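PDB 3OG2: beta-galactosidase from Trichoderma reesei, which probably hydrolyses terminal non-reducing beta-D-galactose residues from beta-D-galactosides, as a glycosylated glycoside hydrolase of family 35. Local coordinates for residues A103-G108 and G567-Y572; A469-W474 and T481-Y486; W559-P564 and D580-N585; K619-L624 and G639-H644. All coordinates share one frame; numbering follows the deposited sequence. Where two conformers were deposited one is given.

In the fold
Interaction 1 joins the TIM-barrel part to a beta domain; interactions 2, 3 and 4 lie within the beta part. Interaction 1 brings a barrel helix, 98-107, against the loop that follows 559-564. Interaction 3 pairs the two arms of that loop, and its centre is about 15 Å from that of interaction 1. Interaction 2 is a hairpin in the preceding beta domain. It touches interaction 3: F472 CE2 lies 3.5 Å from V560 CG2, and T473 CG2 lies 3.6 Å from I583 CD1. Interaction 4 is in the same sheet as interaction 3, with centres about 13 Å apart. All four lie away from the galactose-binding residues, such as E180 and E278.

Interaction 1: residues A103-G108 and G567-Y572; sequences AATKAG and GKQSAY
The Schellman motif that ends helix 98-107 sets G108 against the ring of Y572. The helix belongs to the TIM-barrel part of the enzyme, and segment 567-572 belongs to a later region, beta-galactosidase domain 3, and ends in a short 3-10 turn. At G108 phi turns positive, 76°, a value that glycine accepts easily. G108 CA lies over the face of the Y572 ring, 3.6 Å from its centroid and 9° off the ring normal. This is a CH-pi contact almost above the ring centre. The Y572 ring also stacks with Y110, and its hydroxyl is hydrogen-bonded to I109 O just past the helix.

A571 points its methyl at the last helical turn. Its CB is 3.2 Å from K106 O and also close to G108 N, so the methyl packs on backbone. T105 carries the other side of the contact. Its OG1 sits beside its own backbone N (chi1 -65°), which puts CG2 anti to that N. CG2 reaches K568 O at 3.6 Å, while OG1 is turned to a water.

No direct hydrogen bond crosses between the two segments. Two waters take that role. The first is 2.7 Å from T105 OG1 and donates to Q569 OE1 and to Y572 OH. K568 NZ and Q569 NE2 both bond G169 O, which ties the loop to the barrel again. The second water is gripped by three backbone groups: it donates to T105 O at 2.8 Å and to K568 O at 2.7 Å, and accepts from A571 N at 2.9 Å.

Interaction 2: residues A469-W474 and T481-Y486; sequences AEIFTW and TVLVLY
Y486 lies across E470 of the neighbouring strand, and its ring can be followed outward atom by atom. From CB, CG is placed between the backbone N and the carbonyl carbon (chi1 67°), and this turns the ring over strand 470-476. CD1 comes 3.5 Å from E470 O and also meets F472 CB. CE1 and CZ lie under E470 CB, with CZ 3.5 Å from it. The CB is over the ring face but offset toward the rim, a CH-pi contact. At the tip, OH donates to a water at 2.6 Å, and that water donates to I471 O. The E470 carboxylate plane is 38° from the ring plane. Its OE1 accepts from a second water, which also donates to Y486 O. Its OE2 forms a salt bridge with K309 and takes a hydrogen bond from I452 N.

The backbones pair through E470 and Y486, which exchange two bonds. Y486 N to E470 O is 2.8 Å. Further along, F472 N donates to V484 O, and V484 N donates to T473 O almost straight, 169° at the hydrogen.

On the side of I471 and W474, I471 CG1 packs on L485 CD2 at 3.7 Å, with the two side chains alongside each other. W474 CB meets L483 CD1 at 3.8 Å, while W474 NE1 bonds V371 O. F472 lies beside V484 and turns its ring to helix 357-370.

The register slips by one residue between I471 and T473. This is a beta bulge in an antiparallel beta hairpin, at the outer strand of a mixed five-stranded sheet.

Interaction 3: residues W559-P564 and D580-N585; sequences WVPTLP and DSVIIN
W559 and I584 form an antiparallel hydrogen-bonded pair, and the two chains stay close as far as L563 and D580, their end-to-end directions 144° apart. The pair lies at the outer end of a mixed beta sheet. The W559 N bond to I584 O is short at 2.8 Å but bent, 133° at the hydrogen. The return bond, I584 N to W559 O, is nearly straight. Two residues on, P561 has no N-H to give, but its carbonyl accepts from V582 N at 3.1 Å. Its CD lies 3.1 Å from V582 O. Beyond it, T562 and S581 make a single bridge.

The W559 indole is turned so that I584 O lies at its edge, near the ring plane, 3.6 Å from CD1. NE1 bonds G587 O, and K363 makes a cation-pi contact with the ring. V560 CG1 packs on S581 OG at 3.6 Å, and that hydroxyl is hydrogen-bonded to N475 ND2. V560 also touches F472 and T473 of the adjoining hairpin. L563 turns its side chain to the other arm, with CD1 3.8 Å from S581 O.

D580 O is held by two donors. L563 N approaches from above the carbonyl plane at 3.0 Å, 44° out of it. A water donates to the same oxygen at 2.8 Å, and also to L563 O.

Interaction 4: residues K619-L624 and G639-H644; sequences KGISKL and GDWIAH
Two carbonyl oxygens, I621 O and K623 O, meet the edge of the W641 indole. I621 O lies 3.5 Å from CZ2, and K623 O lies 3.7 Å from CZ3. Both are near the ring plane, so they face the rim of its six-membered ring and its C-H groups. Such C-H rims carry slight positive charge, so these contacts are probably mildly favourable. There is no hydrogen bond between the two segments, and the contact is mainly one of packing.

W641 carries most of the contact. With chi2 at 0°, CD1 eclipses CA and the six-membered ring swings out toward 619-624. The I621 and W641 side chains cross at about a right angle, and I621 CG2 is 3.7 Å from CH2. The same CH2 is 3.7 Å from S622 C. L624 CB packs obliquely on CZ3 at 3.8 Å.

The two segments belong to one mixed beta sheet, in which strand 629-635 runs between strands 623-626 and 641-643. They are therefore second neighbours, and L624 CA is 8.6 Å from A643 CA. The gap is bridged by side chains on one face of the sheet. Y633 of the middle strand stacks on the W641 ring, touches L624 and A643, and bonds S622 O through its hydroxyl. L624 has CG anti to its backbone N (chi1 -178°), and from there CD2 reaches A643 CB at 3.6 Å.

Interaction 1: residues A103-G108 and G567-Y572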
loop_
_atom_site.group_PDB
_atom_site.type_symbol
_atom_site.label_atom_id
_atom_site.label_comp_id
_atom_site.label_asym_id
_atom_site.label_seq_id
_atom_site.Cartn_x
_atom_site.Cartn_y
_atom_site.Cartn_z
ATOM N N ALA A 103 13.410 -9.940 -5.662
ATOM C CA ALA A 103 12.290 -10.664 -5.073
ATOM C C ALA A 103 11.183 -10.880 -6.110
ATOM O O ALA A 103 10.518 -11.900 -6.097
ATOM C CB ALA A 103 11.720 -9.913 -3.874
ATOM N N ALA A 104 10.962 -9.911 -6.995
ATOM C CA ALA A 104 9.939 -10.082 -8.037
ATOM C C ALA A 104 10.297 -11.273 -8.915
ATOM O O ALA A 104 9.476 -12.149 -9.198
ATOM C CB ALA A 104 9.807 -8.812 -8.895
ATOM N N THR A 105 11.571 -11.295 -9.333
ATOM C CA THR A 105 12.016 -12.459 -10.165
ATOM C C THR A 105 11.850 -13.762 -9.390
ATOM O O THR A 105 11.371 -14.742 -9.971
ATOM C CB THR A 105 13.472 -12.261 -10.583
ATOM O OG1 THR A 105 13.541 -11.116 -11.433
ATOM C CG2 THR A 105 14.025 -13.503 -11.302
ATOM N N LYS A 106 12.211 -13.781 -8.118
ATOM C CA LYS A 106 12.116 -15.019 -7.339
ATOM C C LYS A 106 10.674 -15.476 -7.124
ATOM O O LYS A 106 10.456 -16.680 -7.032
ATOM C CB LYS A 106 12.815 -14.792 -5.979
ATOM C CG LYS A 106 13.042 -16.105 -5.220
ATOM C CD LYS A 106 14.095 -15.953 -4.103
ATOM C CE LYS A 106 14.284 -17.302 -3.408
ATOM N NZ LYS A 106 13.052 -18.172 -3.415
ATOM N N ALA A 107 9.754 -14.516 -7.065
ATOM C CA ALA A 107 8.343 -14.838 -6.846
ATOM C C ALA A 107 7.640 -15.128 -8.140
ATOM O O ALA A 107 6.517 -15.619 -8.122
ATOM C CB ALA A 107 7.630 -13.691 -6.155
ATOM N N GLY A 108 8.222 -14.779 -9.283
ATOM C CA GLY A 108 7.549 -14.904 -10.551
ATOM C C GLY A 108 6.508 -13.806 -10.764
ATOM O O GLY A 108 5.427 -14.107 -11.283
ATOM N N GLY A 567 15.745 -22.206 -15.226
ATOM C CA GLY A 567 16.534 -21.015 -15.483
ATOM C C GLY A 567 16.131 -19.873 -14.547
ATOM O O GLY A 567 15.370 -19.959 -13.591
ATOM N N LYS A 568 16.712 -18.712 -14.851
ATOM C CA LYS A 568 16.508 -17.501 -14.131
ATOM C C LYS A 568 15.013 -17.203 -14.003
ATOM O O LYS A 568 14.620 -16.650 -12.954
ATOM C CB LYS A 568 17.170 -16.268 -14.801
ATOM C CG LYS A 568 16.976 -14.990 -13.959
ATOM C CD LYS A 568 17.664 -13.754 -14.468
ATOM C CE LYS A 568 17.250 -12.530 -13.640
ATOM N NZ LYS A 568 17.925 -11.309 -14.098
ATOM N N GLN A 569 14.220 -17.486 -15.018
ATOM C CA GLN A 569 12.814 -17.115 -14.950
ATOM C C GLN A 569 11.965 -18.277 -14.457
ATOM O O GLN A 569 10.746 -18.301 -14.703
ATOM C CB GLN A 569 12.299 -16.637 -16.323
ATOM C CG GLN A 569 13.236 -15.665 -17.034
ATOM C CD GLN A 569 13.494 -14.413 -16.219
ATOM O OE1 GLN A 569 12.646 -13.935 -15.469
ATOM N NE2 GLN A 569 14.657 -13.813 -16.342
ATOM N N SER A 570 12.535 -19.229 -13.737
ATOM C CA SER A 570 11.801 -20.443 -13.373
ATOM C C SER A 570 10.515 -20.130 -12.596
ATOM O O SER A 570 9.506 -20.857 -12.759
ATOM C CB SER A 570 12.676 -21.371 -12.518
ATOM O OG SER A 570 13.101 -20.732 -11.353
ATOM N N ALA A 571 10.485 -19.105 -11.766
ATOM C CA ALA A 571 9.333 -18.851 -10.937
ATOM C C ALA A 571 8.128 -18.377 -11.765
ATOM O O ALA A 571 6.998 -18.390 -11.233
ATOM C CB ALA A 571 9.604 -17.803 -9.886
ATOM N N TYR A 572 8.338 -17.973 -13.007
ATOM C CA TYR A 572 7.194 -17.543 -13.836
ATOM C C TYR A 572 6.517 -18.761 -14.428
ATOM O O TYR A 572 5.498 -18.583 -15.142
ATOM C CB TYR A 572 7.681 -16.578 -14.937
ATOM C CG TYR A 572 8.243 -15.295 -14.371
ATOM C CD1 TYR A 572 9.590 -15.143 -14.025
ATOM C CD2 TYR A 572 7.372 -14.196 -14.182
ATOM C CE1 TYR A 572 10.048 -13.954 -13.503
ATOM C CE2 TYR A 572 7.824 -12.990 -13.661
ATOM C CZ TYR A 572 9.181 -12.879 -13.316
ATOM O OH TYR A 572 9.659 -11.698 -12.816
HETATM O O HOH W 1 12.380 -11.425 -13.829
HETATM O O HOH W 2 12.358 -16.903 -11.449
#

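Interaction 2: residues A469-W474 and T481-Y486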
loop_
_atom_site.group_PDB
_atom_site.type_symbol
_atom_site.label_atom_id
_atom_site.label_comp_id
_atom_site.label_asym_id
_atom_site.label_seq_id
_atom_site.Cartn_x
_atom_site.Cartn_y
_atom_site.Cartn_z
ATOM N N ALA A 469 -22.445 -21.482 -11.143
ATOM C CA ALA A 469 -21.437 -21.351 -10.085
ATOM C C ALA A 469 -20.163 -20.747 -10.627
ATOM O O ALA A 469 -19.836 -20.941 -11.809
ATOM C CB ALA A 469 -21.157 -22.778 -9.567
ATOM N N GLU A 470 -19.433 -20.064 -9.757
ATOM C CA GLU A 470 -18.218 -19.404 -10.191
ATOM C C GLU A 470 -17.048 -20.356 -10.196
ATOM O O GLU A 470 -16.988 -21.325 -9.439
ATOM C CB GLU A 470 -17.998 -18.187 -9.258
ATOM C CG GLU A 470 -19.124 -17.156 -9.542
ATOM C CD GLU A 470 -18.927 -15.838 -8.840
ATOM O OE1 GLU A 470 -19.184 -15.765 -7.598
ATOM O OE2 GLU A 470 -18.513 -14.884 -9.558
ATOM N N ILE A 471 -16.120 -20.096 -11.097
ATOM C CA ILE A 471 -14.944 -20.934 -11.241
ATOM C C ILE A 471 -13.832 -20.374 -10.376
ATOM O O ILE A 471 -13.520 -19.179 -10.456
ATOM C CB ILE A 471 -14.502 -20.933 -12.709
ATOM C CG1 ILE A 471 -15.508 -21.664 -13.582
ATOM C CG2 ILE A 471 -13.122 -21.578 -12.898
ATOM C CD1 ILE A 471 -16.204 -20.898 -14.608
ATOM N N PHE A 472 -13.270 -21.204 -9.532
ATOM C CA PHE A 472 -12.073 -20.851 -8.755
ATOM C C PHE A 472 -10.822 -21.162 -9.581
ATOM O O PHE A 472 -9.964 -20.309 -9.792
ATOM C CB PHE A 472 -12.084 -21.585 -7.394
ATOM C CG PHE A 472 -10.758 -21.363 -6.701
ATOM C CD1 PHE A 472 -10.454 -20.102 -6.160
ATOM C CD2 PHE A 472 -9.828 -22.381 -6.588
ATOM C CE1 PHE A 472 -9.237 -19.902 -5.529
ATOM C CE2 PHE A 472 -8.603 -22.166 -5.955
ATOM C CZ PHE A 472 -8.308 -20.929 -5.403
ATOM N N THR A 473 -10.703 -22.392 -10.071
ATOM C CA THR A 473 -9.569 -22.766 -10.912
ATOM C C THR A 473 -9.916 -24.018 -11.676
ATOM O O THR A 473 -10.930 -24.702 -11.361
ATOM C CB THR A 473 -8.284 -22.976 -10.076
ATOM O OG1 THR A 473 -7.151 -22.928 -10.953
ATOM C CG2 THR A 473 -8.266 -24.334 -9.365
ATOM N N TRP A 474 -9.083 -24.346 -12.648
ATOM C CA TRP A 474 -9.172 -25.690 -13.245
ATOM C C TRP A 474 -7.785 -25.976 -13.802
ATOM O O TRP A 474 -7.044 -25.028 -14.087
ATOM C CB TRP A 474 -10.244 -25.798 -14.333
ATOM C CG TRP A 474 -9.963 -24.935 -15.523
ATOM C CD1 TRP A 474 -10.413 -23.654 -15.703
ATOM C CD2 TRP A 474 -9.183 -25.260 -16.675
ATOM N NE1 TRP A 474 -9.954 -23.157 -16.899
ATOM C CE2 TRP A 474 -9.198 -24.117 -17.514
ATOM C CE3 TRP A 474 -8.466 -26.413 -17.045
ATOM C CZ2 TRP A 474 -8.520 -24.125 -18.717
ATOM C CZ3 TRP A 474 -7.782 -26.416 -18.262
ATOM C CH2 TRP A 474 -7.826 -25.253 -19.079
ATOM N N THR A 481 -8.581 -34.121 -15.267
ATOM C CA THR A 481 -8.789 -32.666 -15.308
ATOM C C THR A 481 -9.592 -32.287 -14.083
ATOM O O THR A 481 -10.562 -32.982 -13.780
ATOM C CB THR A 481 -9.505 -32.262 -16.607
ATOM O OG1 THR A 481 -8.681 -32.608 -17.729
ATOM C CG2 THR A 481 -9.747 -30.770 -16.718
ATOM N N VAL A 482 -9.182 -31.245 -13.375
ATOM C CA VAL A 482 -9.877 -30.842 -12.164
ATOM C C VAL A 482 -10.498 -29.491 -12.377
ATOM O O VAL A 482 -9.836 -28.591 -12.946
ATOM C CB VAL A 482 -8.860 -30.788 -11.012
ATOM C CG1 VAL A 482 -9.458 -30.047 -9.831
ATOM C CG2 VAL A 482 -8.463 -32.196 -10.635
ATOM N N LEU A 483 -11.735 -29.305 -11.944
ATOM C CA LEU A 483 -12.450 -28.037 -11.993
ATOM C C LEU A 483 -12.983 -27.762 -10.575
ATOM O O LEU A 483 -13.551 -28.683 -9.979
ATOM C CB LEU A 483 -13.621 -28.160 -12.973
ATOM C CG LEU A 483 -14.603 -26.999 -13.004
ATOM C CD1 LEU A 483 -13.943 -25.698 -13.479
ATOM C CD2 LEU A 483 -15.784 -27.348 -13.928
ATOM N N VAL A 484 -12.767 -26.582 -10.041
ATOM C CA VAL A 484 -13.262 -26.199 -8.715
ATOM C C VAL A 484 -14.259 -25.075 -8.920
ATOM O O VAL A 484 -13.888 -24.010 -9.472
ATOM C CB VAL A 484 -12.126 -25.737 -7.790
ATOM C CG1 VAL A 484 -12.704 -25.390 -6.405
ATOM C CG2 VAL A 484 -11.044 -26.821 -7.713
ATOM N N LEU A 485 -15.491 -25.323 -8.493
ATOM C CA LEU A 485 -16.602 -24.380 -8.627
ATOM C C LEU A 485 -17.097 -23.987 -7.225
ATOM O O LEU A 485 -17.015 -24.838 -6.294
ATOM C CB LEU A 485 -17.808 -25.051 -9.325
ATOM C CG LEU A 485 -17.547 -25.536 -10.751
ATOM C CD1 LEU A 485 -18.800 -26.200 -11.310
ATOM C CD2 LEU A 485 -17.140 -24.351 -11.627
ATOM N N TYR A 486 -17.594 -22.772 -7.081
ATOM C CA TYR A 486 -18.107 -22.411 -5.766
ATOM C C TYR A 486 -19.338 -21.525 -5.862
ATOM O O TYR A 486 -19.591 -20.807 -6.833
ATOM C CB TYR A 486 -17.034 -21.721 -4.867
ATOM C CG TYR A 486 -16.638 -20.339 -5.406
ATOM C CD1 TYR A 486 -15.660 -20.240 -6.395
ATOM C CD2 TYR A 486 -17.231 -19.166 -4.964
ATOM C CE1 TYR A 486 -15.293 -18.990 -6.896
ATOM C CE2 TYR A 486 -16.891 -17.926 -5.459
ATOM C CZ TYR A 486 -15.901 -17.849 -6.443
ATOM O OH TYR A 486 -15.551 -16.595 -6.950
HETATM O O HOH W 3 -20.575 -17.844 -6.479
HETATM O O HOH W 4 -14.198 -16.702 -9.174
#

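Interaction 3: residues W559-P564 and D580-N585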
loop_
_atom_site.group_PDB
_atom_site.type_symbol
_atom_site.label_atom_id
_atom_site.label_comp_id
_atom_site.label_asym_id
_atom_site.label_seq_id
_atom_site.Cartn_x
_atom_site.Cartn_y
_atom_site.Cartn_z
ATOM N N TRP A 559 -5.702 -22.881 -2.808
ATOM C CA TRP A 559 -4.531 -22.183 -3.294
ATOM C C TRP A 559 -4.107 -22.838 -4.582
ATOM O O TRP A 559 -4.312 -24.049 -4.764
ATOM C CB TRP A 559 -3.375 -22.298 -2.262
ATOM C CG TRP A 559 -3.748 -21.767 -0.918
ATOM C CD1 TRP A 559 -4.268 -22.510 0.109
ATOM C CD2 TRP A 559 -3.661 -20.431 -0.436
ATOM N NE1 TRP A 559 -4.500 -21.704 1.219
ATOM C CE2 TRP A 559 -4.143 -20.416 0.892
ATOM C CE3 TRP A 559 -3.227 -19.216 -1.024
ATOM C CZ2 TRP A 559 -4.204 -19.264 1.683
ATOM C CZ3 TRP A 559 -3.297 -18.086 -0.220
ATOM C CH2 TRP A 559 -3.764 -18.089 1.088
ATOM N N VAL A 560 -3.474 -22.058 -5.465
ATOM C CA VAL A 560 -3.027 -22.612 -6.734
ATOM C C VAL A 560 -1.603 -22.175 -7.023
ATOM O O VAL A 560 -1.320 -21.380 -7.945
ATOM C CB VAL A 560 -3.959 -22.201 -7.890
ATOM C CG1 VAL A 560 -3.676 -23.058 -9.120
ATOM C CG2 VAL A 560 -5.441 -22.311 -7.520
ATOM N N PRO A 561 -0.633 -22.692 -6.269
ATOM C CA PRO A 561 0.780 -22.372 -6.564
ATOM C C PRO A 561 1.174 -22.982 -7.906
ATOM O O PRO A 561 0.721 -24.054 -8.299
ATOM C CB PRO A 561 1.527 -23.072 -5.377
ATOM C CG PRO A 561 0.619 -24.253 -5.101
ATOM C CD PRO A 561 -0.778 -23.654 -5.172
ATOM N N THR A 562 2.038 -22.238 -8.606
ATOM C CA THR A 562 2.462 -22.662 -9.946
ATOM C C THR A 562 3.717 -23.529 -9.846
ATOM O O THR A 562 4.581 -23.336 -8.968
ATOM C CB THR A 562 2.725 -21.440 -10.832
ATOM O OG1 THR A 562 3.751 -20.620 -10.219
ATOM C CG2 THR A 562 1.465 -20.603 -10.993
ATOM N N LEU A 563 3.847 -24.491 -10.725
ATOM C CA LEU A 563 5.057 -25.308 -10.780
ATOM C C LEU A 563 6.179 -24.591 -11.512
ATOM O O LEU A 563 6.000 -24.057 -12.622
ATOM C CB LEU A 563 4.730 -26.605 -11.555
ATOM C CG LEU A 563 3.931 -27.619 -10.749
ATOM C CD1 LEU A 563 3.446 -28.759 -11.629
ATOM C CD2 LEU A 563 4.805 -28.234 -9.634
ATOM N N PRO A 564 7.348 -24.476 -10.889
ATOM C CA PRO A 564 8.441 -23.723 -11.528
ATOM C C PRO A 564 8.848 -24.311 -12.876
ATOM O O PRO A 564 8.720 -25.539 -13.101
ATOM C CB PRO A 564 9.628 -23.902 -10.548
ATOM C CG PRO A 564 8.974 -24.262 -9.243
ATOM C CD PRO A 564 7.693 -24.944 -9.536
ATOM N N ASP A 580 0.994 -24.535 -15.420
ATOM C CA ASP A 580 1.079 -25.791 -14.674
ATOM C C ASP A 580 1.050 -25.450 -13.193
ATOM O O ASP A 580 1.671 -24.464 -12.745
ATOM C CB ASP A 580 2.394 -26.492 -15.013
ATOM C CG ASP A 580 2.439 -27.018 -16.428
ATOM O OD1 ASP A 580 1.427 -26.983 -17.138
ATOM O OD2 ASP A 580 3.550 -27.471 -16.809
ATOM N N SER A 581 0.325 -26.228 -12.424
ATOM C CA SER A 581 0.084 -25.872 -11.028
ATOM C C SER A 581 -0.158 -27.128 -10.163
ATOM O O SER A 581 -0.229 -28.226 -10.722
ATOM C CB SER A 581 -1.146 -24.961 -10.939
ATOM O OG SER A 581 -2.329 -25.718 -11.215
ATOM N N VAL A 582 -0.292 -26.931 -8.866
ATOM C CA VAL A 582 -0.895 -27.947 -8.004
ATOM C C VAL A 582 -1.945 -27.190 -7.206
ATOM O O VAL A 582 -1.787 -25.989 -6.907
ATOM C CB VAL A 582 0.098 -28.640 -7.065
ATOM C CG1 VAL A 582 1.250 -29.284 -7.837
ATOM C CG2 VAL A 582 0.635 -27.660 -6.037
ATOM N N ILE A 583 -3.040 -27.841 -6.908
ATOM C CA ILE A 583 -4.131 -27.221 -6.184
ATOM C C ILE A 583 -4.069 -27.703 -4.736
ATOM O O ILE A 583 -3.945 -28.908 -4.524
ATOM C CB ILE A 583 -5.498 -27.554 -6.801
ATOM C CG1 ILE A 583 -5.597 -27.037 -8.252
ATOM C CG2 ILE A 583 -6.629 -27.013 -5.948
ATOM C CD1 ILE A 583 -6.763 -27.571 -9.043
ATOM N N ILE A 584 -4.085 -26.760 -3.788
ATOM C CA ILE A 584 -3.966 -27.178 -2.379
ATOM C C ILE A 584 -5.146 -26.609 -1.614
ATOM O O ILE A 584 -5.418 -25.401 -1.672
ATOM C CB ILE A 584 -2.615 -26.733 -1.774
ATOM C CG1 ILE A 584 -1.460 -27.400 -2.523
ATOM C CG2 ILE A 584 -2.580 -26.989 -0.250
ATOM C CD1 ILE A 584 -0.054 -27.096 -2.066
ATOM N N ASN A 585 -5.826 -27.494 -0.874
ATOM C CA ASN A 585 -6.933 -27.075 -0.010
ATOM C C ASN A 585 -6.425 -27.054 1.438
ATOM O O ASN A 585 -6.114 -28.161 1.974
ATOM C CB ASN A 585 -8.093 -28.045 -0.201
ATOM C CG ASN A 585 -9.179 -27.907 0.838
ATOM O OD1 ASN A 585 -9.325 -26.853 1.458
ATOM N ND2 ASN A 585 -9.928 -29.010 1.026
HETATM O O HOH W 5 3.831 -23.276 -14.081
#

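Interaction 4: residues K619-L624 and G639-H644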
loop_
_atom_site.group_PDB
_atom_site.type_symbol
_atom_site.label_atom_id
_atom_site.label_comp_id
_atom_site.label_asym_id
_atom_site.label_seq_id
_atom_site.Cartn_x
_atom_site.Cartn_y
_atom_site.Cartn_z
ATOM N N LYS A 619 3.225 -36.363 -12.181
ATOM C CA LYS A 619 3.582 -37.739 -12.492
ATOM C C LYS A 619 4.892 -38.154 -11.863
ATOM O O LYS A 619 5.855 -37.388 -11.911
ATOM C CB LYS A 619 3.705 -37.908 -14.002
ATOM C CG LYS A 619 3.625 -39.364 -14.439
ATOM C CD LYS A 619 2.510 -39.521 -15.484
ATOM C CE LYS A 619 1.767 -40.834 -15.280
ATOM N NZ LYS A 619 0.299 -40.624 -15.116
ATOM N N GLY A 620 4.986 -39.349 -11.292
ATOM C CA GLY A 620 6.300 -39.727 -10.774
ATOM C C GLY A 620 6.580 -39.223 -9.374
ATOM O O GLY A 620 7.615 -39.539 -8.747
ATOM N N ILE A 621 5.704 -38.402 -8.792
ATOM C CA ILE A 621 6.015 -37.908 -7.429
ATOM C C ILE A 621 5.330 -38.754 -6.372
ATOM O O ILE A 621 4.137 -39.067 -6.453
ATOM C CB ILE A 621 5.539 -36.457 -7.330
ATOM C CG1 ILE A 621 6.447 -35.461 -8.041
ATOM C CG2 ILE A 621 5.320 -36.038 -5.879
ATOM C CD1 ILE A 621 7.761 -35.857 -8.640
ATOM N N SER A 622 6.062 -39.133 -5.340
ATOM C CA SER A 622 5.513 -40.038 -4.336
ATOM C C SER A 622 5.867 -39.570 -2.931
ATOM O O SER A 622 5.427 -40.225 -1.989
ATOM C CB SER A 622 6.038 -41.464 -4.486
ATOM O OG SER A 622 7.472 -41.469 -4.483
ATOM N N LYS A 623 6.610 -38.520 -2.745
ATOM C CA LYS A 623 6.989 -38.008 -1.418
ATOM C C LYS A 623 6.490 -36.570 -1.274
ATOM O O LYS A 623 6.402 -35.830 -2.271
ATOM C CB LYS A 623 8.508 -38.101 -1.220
ATOM C CG LYS A 623 8.974 -39.583 -1.112
ATOM C CD LYS A 623 10.495 -39.541 -1.029
ATOM C CE LYS A 623 11.080 -40.959 -1.058
ATOM N NZ LYS A 623 11.907 -41.254 0.145
ATOM N N LEU A 624 6.193 -36.230 -0.041
ATOM C CA LEU A 624 5.712 -34.894 0.321
ATOM C C LEU A 624 6.600 -34.269 1.393
ATOM O O LEU A 624 7.007 -34.945 2.335
ATOM C CB LEU A 624 4.276 -35.018 0.812
ATOM C CG LEU A 624 3.652 -33.670 1.185
ATOM C CD1 LEU A 624 3.467 -32.761 -0.049
ATOM C CD2 LEU A 624 2.331 -33.931 1.882
ATOM N N GLY A 639 -6.939 -39.988 -5.851
ATOM C CA GLY A 639 -5.480 -39.779 -5.944
ATOM C C GLY A 639 -5.072 -38.460 -5.304
ATOM O O GLY A 639 -3.946 -38.004 -5.553
ATOM N N ASP A 640 -5.927 -37.819 -4.497
ATOM C CA ASP A 640 -5.483 -36.608 -3.780
ATOM C C ASP A 640 -4.746 -37.050 -2.520
ATOM O O ASP A 640 -4.991 -38.146 -1.990
ATOM C CB ASP A 640 -6.691 -35.751 -3.430
ATOM C CG ASP A 640 -7.461 -35.330 -4.657
ATOM O OD1 ASP A 640 -6.831 -35.143 -5.719
ATOM O OD2 ASP A 640 -8.675 -35.117 -4.632
ATOM N N TRP A 641 -3.864 -36.219 -2.048
ATOM C CA TRP A 641 -3.115 -36.528 -0.839
ATOM C C TRP A 641 -3.656 -35.709 0.321
ATOM O O TRP A 641 -3.813 -34.484 0.171
ATOM C CB TRP A 641 -1.656 -36.218 -1.032
ATOM C CG TRP A 641 -0.938 -37.127 -1.974
ATOM C CD1 TRP A 641 -1.432 -38.184 -2.669
ATOM C CD2 TRP A 641 0.446 -37.006 -2.299
ATOM N NE1 TRP A 641 -0.413 -38.722 -3.410
ATOM C CE2 TRP A 641 0.751 -38.045 -3.222
ATOM C CE3 TRP A 641 1.454 -36.102 -1.904
ATOM C CZ2 TRP A 641 2.044 -38.208 -3.743
ATOM C CZ3 TRP A 641 2.733 -36.299 -2.443
ATOM C CH2 TRP A 641 3.005 -37.318 -3.332
ATOM N N ILE A 642 -3.891 -36.334 1.477
ATOM C CA ILE A 642 -4.336 -35.569 2.647
ATOM C C ILE A 642 -3.255 -35.735 3.714
ATOM O O ILE A 642 -2.984 -36.860 4.178
ATOM C CB ILE A 642 -5.696 -36.002 3.170
ATOM C CG1 ILE A 642 -6.744 -35.889 2.047
ATOM C CG2 ILE A 642 -6.092 -35.147 4.365
ATOM C CD1 ILE A 642 -7.392 -37.243 1.854
ATOM N N ALA A 643 -2.668 -34.616 4.062
ATOM C CA ALA A 643 -1.535 -34.599 5.000
ATOM C C ALA A 643 -1.861 -33.776 6.238
ATOM O O ALA A 643 -2.744 -32.894 6.210
ATOM C CB ALA A 643 -0.299 -34.111 4.260
ATOM N N HIS A 644 -1.117 -34.069 7.296
ATOM C CA HIS A 644 -1.377 -33.411 8.581
ATOM C C HIS A 644 -0.079 -32.866 9.136
ATOM O O HIS A 644 0.474 -33.442 10.084
ATOM C CB HIS A 644 -1.984 -34.450 9.567
ATOM C CG HIS A 644 -3.238 -35.021 8.980
ATOM N ND1 HIS A 644 -4.459 -34.352 9.073
ATOM C CD2 HIS A 644 -3.499 -36.126 8.257
ATOM C CE1 HIS A 644 -5.407 -35.032 8.457
ATOM N NE2 HIS A 644 -4.846 -36.123 7.959
#